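Local coordinates for ORF131 protein (Ralstonia metallidurans, PDB 2WTP) that binds copper and is probably a heavy-metal resistance protein that changes conformation when it takes up the metal, at residues Met43-Tyr51 / Thr101-Met109. Residues are numbered along the deposited sequence; the frame is centred on the assembly and turned at random.
Sequences MAKRHATLY and TSVDLGLLM
Ala48 and Leu108 bring the two backbones closest, their CA atoms 5.0 Å apart, where helix 37-49 packs against the short helix 105-108. Beyond Ala48 the chain turns toward strand 101-104, and at Tyr51 and Val103 the backbones lie farther apart, with side chains filling the gap. The small Ala48 lets the helices come near: its CB reaches 3.4 Å from Leu107 O and also packs on Leu108 CD2. Although Leu108 starts away from helix 37-49, its CD2 branch returns to touch Ala48. Leu107 spreads its two methyls along the helix, CD2 against Ala44 CB and CD1 3.6 Å from His47 CD2. His47, with CG anti to the backbone N (chi1 -179°), extends toward Leu107 and Val103; its ring also meets Tyr51 CE2 over one face, near the rim. The nearest atom of the same side chain is about 2 Å from a bound copper(II) ion, a coordination distance, so this apolar packing abuts a metal site. Tyr51 lays its ring flat on Val103 in a CH-pi contact: Val103 CB stands 3.7 Å from the ring centroid, only 8° off the normal, while CG2 lies 3.7 Å from Tyr51 CD2. Thr101 OG1 sits at the ring edge, in plane. At the turn from strand to helix, Asp104 is the N-cap of helix 105-108, OD1 accepting from Gly106 N at 2.8 Å. Strand 101-104 is an outermost strand of the three-stranded sheet, pairing antiparallel with strand 119-123, whose Ile122 touches both Tyr51 and Val103; Leu108 rests on Trp92 and Phe94 of strand 88-94, and Trp92 NE1 donates to Tyr51 O, joining segment 43-51 to the sheet that holds strand 88-94.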
# COMPACT_ATOMS: atom_id res chain seq x y z
N MET A 43 17.56 -20.50 2.27
CA MET A 43 17.49 -19.90 0.98
C MET A 43 16.41 -18.79 0.93
O MET A 43 16.49 -17.90 0.07
CB MET A 43 17.29 -20.92 -0.15
CG MET A 43 18.57 -21.78 -0.44
SD MET A 43 20.03 -20.90 -1.16
CE MET A 43 21.11 -20.82 0.29
N ALA A 44 15.32 -18.98 1.69
CA ALA A 44 14.28 -17.94 1.75
C ALA A 44 14.92 -16.70 2.34
O ALA A 44 14.58 -15.62 1.91
CB ALA A 44 13.08 -18.36 2.59
N LYS A 45 15.79 -16.86 3.34
CA LYS A 45 16.38 -15.65 3.98
C LYS A 45 17.33 -15.01 2.96
O LYS A 45 17.37 -13.79 2.88
CB LYS A 45 17.10 -16.04 5.30
CG LYS A 45 17.84 -14.87 5.92
CD LYS A 45 18.71 -15.46 7.05
CE LYS A 45 19.48 -14.40 7.84
NZ LYS A 45 20.47 -13.71 6.95
N ARG A 46 18.08 -15.77 2.15
CA ARG A 46 18.90 -15.15 1.12
C ARG A 46 18.06 -14.37 0.12
O ARG A 46 18.36 -13.23 -0.25
CB ARG A 46 19.73 -16.16 0.23
CG ARG A 46 21.02 -16.58 0.74
CD ARG A 46 21.77 -17.48 -0.32
NE ARG A 46 22.19 -16.71 -1.46
CZ ARG A 46 23.24 -15.88 -1.51
NH1 ARG A 46 24.06 -15.63 -0.46
NH2 ARG A 46 23.40 -15.16 -2.64
N HIS A 47 16.95 -14.98 -0.34
CA HIS A 47 16.09 -14.31 -1.27
C HIS A 47 15.56 -13.01 -0.67
O HIS A 47 15.55 -11.98 -1.32
CB HIS A 47 14.88 -15.25 -1.64
CG HIS A 47 13.91 -14.67 -2.64
ND1 HIS A 47 14.17 -14.59 -4.00
CD2 HIS A 47 12.64 -14.20 -2.49
CE1 HIS A 47 13.14 -14.06 -4.63
NE2 HIS A 47 12.18 -13.85 -3.75
N ALA A 48 15.07 -13.12 0.58
CA ALA A 48 14.56 -11.88 1.18
C ALA A 48 15.62 -10.78 1.26
O ALA A 48 15.19 -9.59 1.14
CB ALA A 48 14.06 -12.24 2.68
N THR A 49 16.88 -11.09 1.52
CA THR A 49 17.92 -10.09 1.65
C THR A 49 18.06 -9.31 0.34
O THR A 49 18.51 -8.12 0.42
CB THR A 49 19.20 -10.84 2.04
OG1 THR A 49 18.92 -11.44 3.33
CG2 THR A 49 20.42 -9.91 2.21
N LEU A 50 17.66 -9.84 -0.81
CA LEU A 50 17.70 -9.05 -2.05
C LEU A 50 16.68 -7.97 -2.06
O LEU A 50 16.76 -7.09 -2.94
CB LEU A 50 17.44 -9.95 -3.27
CG LEU A 50 18.56 -11.00 -3.36
CD1 LEU A 50 18.09 -12.03 -4.49
CD2 LEU A 50 19.95 -10.42 -3.65
N TYR A 51 15.75 -7.93 -1.14
CA TYR A 51 14.67 -6.97 -1.14
C TYR A 51 14.67 -5.99 -0.02
O TYR A 51 13.72 -5.19 0.21
CB TYR A 51 13.29 -7.74 -1.21
CG TYR A 51 13.10 -8.43 -2.55
CD1 TYR A 51 12.56 -7.74 -3.63
CD2 TYR A 51 13.54 -9.74 -2.74
CE1 TYR A 51 12.37 -8.34 -4.89
CE2 TYR A 51 13.37 -10.34 -4.02
CZ TYR A 51 12.81 -9.61 -5.06
OH TYR A 51 12.66 -10.19 -6.36
N THR A 101 9.43 -4.01 -8.65
CA THR A 101 9.56 -5.45 -8.49
C THR A 101 8.65 -5.88 -7.35
O THR A 101 8.22 -5.04 -6.56
CB THR A 101 11.04 -5.76 -8.23
OG1 THR A 101 11.27 -7.15 -8.20
CG2 THR A 101 11.51 -5.26 -6.86
N SER A 102 8.35 -7.13 -7.24
CA SER A 102 7.60 -7.59 -6.13
C SER A 102 8.22 -8.77 -5.41
O SER A 102 9.12 -9.47 -5.96
CB SER A 102 6.18 -7.99 -6.56
OG SER A 102 6.14 -9.24 -7.30
N VAL A 103 7.79 -8.99 -4.15
CA VAL A 103 8.26 -10.15 -3.40
C VAL A 103 7.16 -10.67 -2.52
O VAL A 103 6.33 -9.86 -2.06
CB VAL A 103 9.57 -9.77 -2.60
CG1 VAL A 103 9.31 -8.67 -1.58
CG2 VAL A 103 10.17 -11.04 -1.92
N ASP A 104 7.17 -11.97 -2.20
CA ASP A 104 6.15 -12.45 -1.26
C ASP A 104 6.48 -12.06 0.14
O ASP A 104 7.59 -12.37 0.60
CB ASP A 104 6.01 -13.99 -1.38
CG ASP A 104 4.67 -14.48 -0.74
OD1 ASP A 104 4.54 -14.46 0.48
OD2 ASP A 104 3.74 -14.80 -1.47
N LEU A 105 5.52 -11.49 0.90
CA LEU A 105 5.83 -11.05 2.27
C LEU A 105 6.20 -12.29 3.10
O LEU A 105 6.90 -12.16 4.12
CB LEU A 105 4.54 -10.42 2.82
CG LEU A 105 4.68 -9.72 4.20
CD1 LEU A 105 5.64 -8.55 4.13
CD2 LEU A 105 3.24 -9.33 4.75
N GLY A 106 5.67 -13.47 2.79
CA GLY A 106 5.96 -14.69 3.57
C GLY A 106 7.43 -15.12 3.49
O GLY A 106 7.85 -15.94 4.32
N LEU A 107 8.16 -14.62 2.51
CA LEU A 107 9.60 -14.90 2.41
C LEU A 107 10.39 -13.87 3.20
O LEU A 107 11.43 -14.18 3.76
CB LEU A 107 10.07 -14.90 0.94
CG LEU A 107 9.29 -16.00 0.24
CD1 LEU A 107 9.76 -16.04 -1.26
CD2 LEU A 107 9.54 -17.43 0.84
N LEU A 108 9.89 -12.64 3.28
CA LEU A 108 10.50 -11.62 4.16
C LEU A 108 10.31 -11.91 5.62
O LEU A 108 11.20 -11.65 6.46
CB LEU A 108 9.93 -10.21 3.88
CG LEU A 108 9.99 -9.76 2.41
CD1 LEU A 108 9.55 -8.33 2.35
CD2 LEU A 108 11.33 -10.03 1.71
N MET A 109 9.11 -12.35 6.00
CA MET A 109 8.76 -12.48 7.44
C MET A 109 7.94 -13.78 7.69
O MET A 109 6.71 -13.76 7.87
CB MET A 109 8.13 -11.24 8.01
CG MET A 109 7.07 -10.67 7.20
SD MET A 109 6.71 -8.93 7.85
CE MET A 109 8.07 -7.87 7.44
O HOH W 1 10.69 -9.85 -7.76